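Local structure of IroE protein (2GZS) at residues Y11-T16 with W30-N35; Y43-M48 with V73-G78. The protein hydrolyses the trilactone ring of the siderophore enterobactin and its glucosylated forms, usually cutting once to release linear trimers. All coordinates share one frame; numbering follows the deposited sequence.

Interaction 1. Residues Y11-T16 with W30-N35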
loop_
_atom_site.group_PDB
_atom_site.type_symbol
_atom_site.label_atom_id
_atom_site.label_comp_id
_atom_site.label_asym_id
_atom_site.label_seq_id
_atom_site.Cartn_x
_atom_site.Cartn_y
_atom_site.Cartn_z
ATOM N N TYR A 11 -7.705 13.154 14.300
ATOM C CA TYR A 11 -8.144 11.813 13.880
ATOM C C TYR A 11 -8.445 10.966 15.112
ATOM O O TYR A 11 -7.884 11.154 16.173
ATOM C CB TYR A 11 -7.003 11.074 13.146
ATOM C CG TYR A 11 -6.861 11.209 11.676
ATOM C CD1 TYR A 11 -6.357 12.371 11.082
ATOM C CD2 TYR A 11 -7.245 10.181 10.799
ATOM C CE1 TYR A 11 -6.204 12.584 9.722
ATOM C CE2 TYR A 11 -7.091 10.382 9.430
ATOM C CZ TYR A 11 -6.572 11.544 8.873
ATOM O OH TYR A 11 -6.431 11.729 7.518
ATOM N N HIS A 12 -9.352 10.000 14.986
ATOM C CA HIS A 12 -9.610 9.030 16.044
ATOM C C HIS A 12 -9.303 7.623 15.511
ATOM O O HIS A 12 -9.426 7.371 14.340
ATOM C CB HIS A 12 -11.058 9.034 16.538
ATOM C CG HIS A 12 -12.199 8.961 15.601
ATOM N ND1 HIS A 12 -12.591 9.983 14.788
ATOM C CD2 HIS A 12 -13.078 7.948 15.336
ATOM C CE1 HIS A 12 -13.653 9.679 14.053
ATOM N NE2 HIS A 12 -13.932 8.434 14.391
ATOM N N PHE A 13 -8.954 6.764 16.420
ATOM C CA PHE A 13 -8.405 5.466 15.992
ATOM C C PHE A 13 -9.132 4.311 16.635
ATOM O O PHE A 13 -9.583 4.389 17.762
ATOM C CB PHE A 13 -6.969 5.391 16.501
ATOM C CG PHE A 13 -6.070 6.448 15.938
ATOM C CD1 PHE A 13 -5.295 6.172 14.840
ATOM C CD2 PHE A 13 -6.049 7.719 16.546
ATOM C CE1 PHE A 13 -4.475 7.170 14.343
ATOM C CE2 PHE A 13 -5.217 8.696 16.026
ATOM C CZ PHE A 13 -4.447 8.426 14.923
ATOM N N SER A 14 -9.173 3.194 15.898
ATOM C CA SER A 14 -9.580 1.958 16.552
ATOM C C SER A 14 -8.686 0.835 16.055
ATOM O O SER A 14 -7.978 1.042 15.043
ATOM C CB SER A 14 -11.078 1.728 16.330
ATOM O OG SER A 14 -11.364 1.739 14.967
ATOM N N ALA A 15 -8.625 -0.295 16.739
ATOM C CA ALA A 15 -7.757 -1.398 16.282
ATOM C C ALA A 15 -8.594 -2.677 16.234
ATOM O O ALA A 15 -9.475 -2.839 17.072
ATOM C CB ALA A 15 -6.530 -1.607 17.152
ATOM N N THR A 16 -8.390 -3.540 15.245
ATOM C CA THR A 16 -9.112 -4.805 15.119
ATOM C C THR A 16 -8.067 -5.887 14.797
ATOM O O THR A 16 -6.928 -5.618 14.418
ATOM C CB THR A 16 -10.172 -4.813 14.034
ATOM O OG1 THR A 16 -9.671 -4.599 12.720
ATOM C CG2 THR A 16 -11.054 -3.571 14.243
ATOM N N TRP A 30 -5.152 -1.068 12.284
ATOM C CA TRP A 30 -5.574 0.206 12.868
ATOM C C TRP A 30 -6.335 0.989 11.803
ATOM O O TRP A 30 -5.931 1.108 10.631
ATOM C CB TRP A 30 -4.418 1.066 13.333
ATOM C CG TRP A 30 -3.643 0.535 14.475
ATOM C CD1 TRP A 30 -3.863 0.865 15.793
ATOM C CD2 TRP A 30 -2.537 -0.387 14.474
ATOM N NE1 TRP A 30 -2.956 0.195 16.593
ATOM C CE2 TRP A 30 -2.137 -0.580 15.791
ATOM C CE3 TRP A 30 -1.879 -1.058 13.407
ATOM C CZ2 TRP A 30 -1.089 -1.411 16.129
ATOM C CZ3 TRP A 30 -0.822 -1.904 13.761
ATOM C CH2 TRP A 30 -0.446 -2.081 15.095
ATOM N N THR A 31 -7.485 1.531 12.195
ATOM C CA THR A 31 -8.254 2.417 11.341
ATOM C C THR A 31 -8.230 3.832 11.922
ATOM O O THR A 31 -8.649 4.008 13.084
ATOM C CB THR A 31 -9.693 1.923 11.148
ATOM O OG1 THR A 31 -9.650 0.594 10.588
ATOM C CG2 THR A 31 -10.431 2.752 10.108
ATOM N N ALA A 32 -7.725 4.811 11.205
ATOM C CA ALA A 32 -7.640 6.196 11.601
ATOM C C ALA A 32 -8.672 6.957 10.791
ATOM O O ALA A 32 -8.596 7.030 9.578
ATOM C CB ALA A 32 -6.228 6.788 11.401
ATOM N N VAL A 33 -9.684 7.549 11.484
ATOM C CA VAL A 33 -10.775 8.255 10.818
ATOM C C VAL A 33 -10.618 9.756 11.100
ATOM O O VAL A 33 -10.415 10.087 12.286
ATOM C CB VAL A 33 -12.147 7.798 11.339
ATOM C CG1 VAL A 33 -13.258 8.574 10.688
ATOM C CG2 VAL A 33 -12.390 6.288 11.097
ATOM N N PRO A 34 -10.691 10.612 10.115
ATOM C CA PRO A 34 -10.551 12.058 10.371
ATOM C C PRO A 34 -11.652 12.554 11.328
ATOM O O PRO A 34 -12.763 12.046 11.314
ATOM C CB PRO A 34 -10.727 12.671 9.007
ATOM C CG PRO A 34 -10.346 11.564 8.026
ATOM C CD PRO A 34 -10.905 10.320 8.670
ATOM N N ASN A 35 -11.265 13.524 12.145
ATOM C CA ASN A 35 -12.271 14.171 13.005
ATOM C C ASN A 35 -12.931 15.310 12.298
ATOM O O ASN A 35 -13.881 15.864 12.853
ATOM C CB ASN A 35 -11.576 14.667 14.276
ATOM C CG ASN A 35 -11.290 13.550 15.229
ATOM O OD1 ASN A 35 -11.675 12.387 14.976
ATOM N ND2 ASN A 35 -10.667 13.814 16.370
HETATM O O HOH W 1 -9.364 -1.181 12.835
HETATM O O HOH W 2 -11.509 4.514 14.185
#

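Interaction 2. Residues Y43-M48 with V73-G78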
loop_
_atom_site.group_PDB
_atom_site.type_symbol
_atom_site.label_atom_id
_atom_site.label_comp_id
_atom_site.label_asym_id
_atom_site.label_seq_id
_atom_site.Cartn_x
_atom_site.Cartn_y
_atom_site.Cartn_z
ATOM N N TYR A 43 -15.005 9.846 2.518
ATOM C CA TYR A 43 -13.563 9.959 2.678
ATOM C C TYR A 43 -12.806 9.096 1.638
ATOM O O TYR A 43 -13.302 8.007 1.383
ATOM C CB TYR A 43 -13.150 9.490 4.043
ATOM C CG TYR A 43 -13.623 10.219 5.303
ATOM C CD1 TYR A 43 -13.159 11.491 5.570
ATOM C CD2 TYR A 43 -14.475 9.487 6.134
ATOM C CE1 TYR A 43 -13.607 12.130 6.747
ATOM C CE2 TYR A 43 -14.909 10.110 7.311
ATOM C CZ TYR A 43 -14.454 11.376 7.531
ATOM O OH TYR A 43 -14.926 11.926 8.728
ATOM N N PRO A 44 -11.713 9.637 1.126
ATOM C CA PRO A 44 -10.768 8.710 0.427
ATOM C C PRO A 44 -10.252 7.760 1.484
ATOM O O PRO A 44 -10.295 8.052 2.676
ATOM C CB PRO A 44 -9.648 9.616 -0.003
ATOM C CG PRO A 44 -10.117 11.025 0.135
ATOM C CD PRO A 44 -11.180 10.971 1.177
ATOM N N ILE A 45 -9.674 6.595 1.046
ATOM C CA ILE A 45 -9.184 5.693 2.076
ATOM C C ILE A 45 -7.908 5.012 1.558
ATOM O O ILE A 45 -7.925 4.631 0.375
ATOM C CB ILE A 45 -10.248 4.634 2.482
ATOM C CG1 ILE A 45 -9.799 3.740 3.642
ATOM C CG2 ILE A 45 -10.743 3.817 1.264
ATOM C CD1 ILE A 45 -10.935 2.845 4.211
ATOM N N LEU A 46 -6.886 4.927 2.417
ATOM C CA LEU A 46 -5.628 4.342 1.933
ATOM C C LEU A 46 -5.291 3.174 2.866
ATOM O O LEU A 46 -5.160 3.385 4.069
ATOM C CB LEU A 46 -4.558 5.421 1.937
ATOM C CG LEU A 46 -3.209 4.930 1.324
ATOM C CD1 LEU A 46 -3.288 4.438 -0.102
ATOM C CD2 LEU A 46 -2.190 6.058 1.451
ATOM N N TYR A 47 -5.176 1.980 2.290
ATOM C CA TYR A 47 -4.776 0.761 2.962
ATOM C C TYR A 47 -3.242 0.625 2.873
ATOM O O TYR A 47 -2.756 0.800 1.725
ATOM C CB TYR A 47 -5.456 -0.447 2.297
ATOM C CG TYR A 47 -6.949 -0.549 2.645
ATOM C CD1 TYR A 47 -7.355 -1.417 3.650
ATOM C CD2 TYR A 47 -7.830 0.255 1.954
ATOM C CE1 TYR A 47 -8.719 -1.531 4.007
ATOM C CE2 TYR A 47 -9.179 0.133 2.312
ATOM C CZ TYR A 47 -9.575 -0.732 3.291
ATOM O OH TYR A 47 -10.944 -0.804 3.613
HETATM N N MSE A 48 -2.579 0.427 3.978
HETATM C CA MSE A 48 -1.126 0.524 4.016
HETATM C C MSE A 48 -0.525 -0.714 4.664
HETATM O O MSE A 48 -0.869 -1.100 5.769
HETATM C CB MSE A 48 -0.747 1.772 4.869
HETATM C CG MSE A 48 -1.419 3.015 4.186
HETATM SE SE MSE A 48 -0.783 4.700 4.943
HETATM C CE MSE A 48 -1.087 3.643 6.495
ATOM N N VAL A 73 -9.365 8.336 5.361
ATOM C CA VAL A 73 -9.264 7.219 6.301
ATOM C C VAL A 73 -7.955 6.426 6.048
ATOM O O VAL A 73 -7.638 6.214 4.859
ATOM C CB VAL A 73 -10.482 6.308 6.208
ATOM C CG1 VAL A 73 -10.441 5.047 7.040
ATOM C CG2 VAL A 73 -11.745 7.136 6.653
ATOM N N ILE A 74 -7.291 6.087 7.129
ATOM C CA ILE A 74 -6.000 5.372 6.981
ATOM C C ILE A 74 -6.200 4.005 7.604
ATOM O O ILE A 74 -6.604 3.875 8.778
ATOM C CB ILE A 74 -4.913 6.127 7.730
ATOM C CG1 ILE A 74 -4.855 7.617 7.325
ATOM C CG2 ILE A 74 -3.605 5.403 7.540
ATOM C CD1 ILE A 74 -3.720 8.343 8.025
ATOM N N VAL A 75 -5.923 2.934 6.869
ATOM C CA VAL A 75 -6.035 1.584 7.410
ATOM C C VAL A 75 -4.630 1.006 7.414
ATOM O O VAL A 75 -4.122 0.711 6.321
ATOM C CB VAL A 75 -6.997 0.668 6.628
ATOM C CG1 VAL A 75 -7.049 -0.709 7.246
ATOM C CG2 VAL A 75 -8.384 1.316 6.561
ATOM N N ALA A 76 -4.014 0.869 8.576
ATOM C CA ALA A 76 -2.650 0.347 8.643
ATOM C C ALA A 76 -2.757 -1.131 8.975
ATOM O O ALA A 76 -3.225 -1.527 10.038
ATOM C CB ALA A 76 -1.901 1.093 9.738
ATOM N N VAL A 77 -2.345 -1.959 7.985
ATOM C CA VAL A 77 -2.543 -3.420 8.136
ATOM C C VAL A 77 -1.225 -3.978 8.677
ATOM O O VAL A 77 -0.261 -4.105 7.867
ATOM C CB VAL A 77 -2.915 -4.050 6.809
ATOM C CG1 VAL A 77 -3.155 -5.550 6.956
ATOM C CG2 VAL A 77 -4.166 -3.298 6.273
ATOM N N GLY A 78 -1.163 -4.266 9.968
ATOM C CA GLY A 78 0.047 -4.744 10.602
ATOM C C GLY A 78 -0.119 -6.133 11.202
ATOM O O GLY A 78 -1.055 -6.836 10.785
#

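Interaction 1. Residues Y11-T16 with W30-N35
A32 offers a single methyl, and two aromatic rings close on it from the neighbouring strand: its CB lies 3.4 Å from CE1 of F13 and 3.6 Å from CD2 of Y11. The Y11 ring does more than touch that methyl. With CG anti to the carbonyl carbon (chi1 -90°), the ring swings back against 30-35, bringing CA of P34 over the centre of one ring face, a CH-pi contact 3.9 Å from the centroid. The C-gamma bump of the proline reaches the CE2 side of the same ring, and Y11 OH goes on to a hydrogen bond with P72 O. These strands, running antiparallel, form the N-terminal beta hairpin that edges the alpha/beta-hydrolase sheet, with backbone bonds paired at H12-V33 and S14-T31. On the face carrying those four residues, the H12 ring lies alongside V33, whose CB presses on the ring face off-centre. H12 presents its ND1-H edge to N35 OD1, a short, straight bond of 2.6 Å (165° at the hydrogen) lying close to the ring plane; the amide is only 24° from coplanar with the imidazole, which should limit turning of both. Farther along, a water bridges S14 OG and T31 O. At the other end, back on the face of F13 and A32, the A15 methyl rests off-centre against the five-membered ring of W30, 3.9 Å from its CD1, while helix 51-57 packs on W30 and F13 through M55.

Interaction 2. Residues Y43-M48 with V73-G78
This is a buried pairing of two parallel strands near the middle of the alpha/beta-hydrolase sheet, 43-48 beside 73-78, their short axes 13° apart. Five backbone hydrogen bonds run up the seam, from V73 N to P44 O through to V77 N to M48 O, the straightest being V75 N to L46 O at 176°. On the face carrying I45, Y47, V73 and V75, I45 and V73 lie side by side, with CD1 of I45 3.6 Å from CG1 of V73 and also reaching CG2 of V75. That reach comes from an extended I45 chain, CG1 anti to the backbone N (chi1 -176°). V75 then leans on the Y47 ring: its CB, 3.7 Å from CD1 of Y47, makes a CH-pi contact with the ring face, while CG2 also stands over that face, displaced from the ring centre. The Y47 hydroxyl is anchored beyond the strands by a hydrogen bond to E133 OE2. An alanine in place of Y47 would probably leave V75 without its aromatic wall and E133 without that hydroxyl partner. On the opposite face, with L46 and I74, selenomethionine M48 is bent at chi3, which curls CE back onto CG2 of I74; at 3.2 Å this pair is tight. At the start of the seam, Y43 crosses V73 at about a right angle, CD2 to CG2 3.6 Å. Helix 117-132 covers the Y47 and V75 face through V132, helix 247-262 covers L46, I74 and M48 through L259, and strand 26-34 flanks 73-78 on the side away from 43-48.

In the fold
Strand 73-79 joins the two contacts: it pairs with 43-48 in interaction 2 and, along its other edge, with 26-34 of interaction 1. The seam between them is antiparallel and probably hydrogen-bonded, A76 N to W30 O and A32 N to I74 O both at 2.8 Å, and A32 O also packs on V73 CG1. The centres of the contacts are about 9 Å apart; the sheet passes from its hairpin edge at interaction 1, whose centre is about 17 Å from the chain centre, to its interior at interaction 2, about 8 Å from it. Neither contact touches the diisopropyl phosphonate pocket with S149 and H247, although the M48 side chain lies near the probable nucleophile elbow around S149.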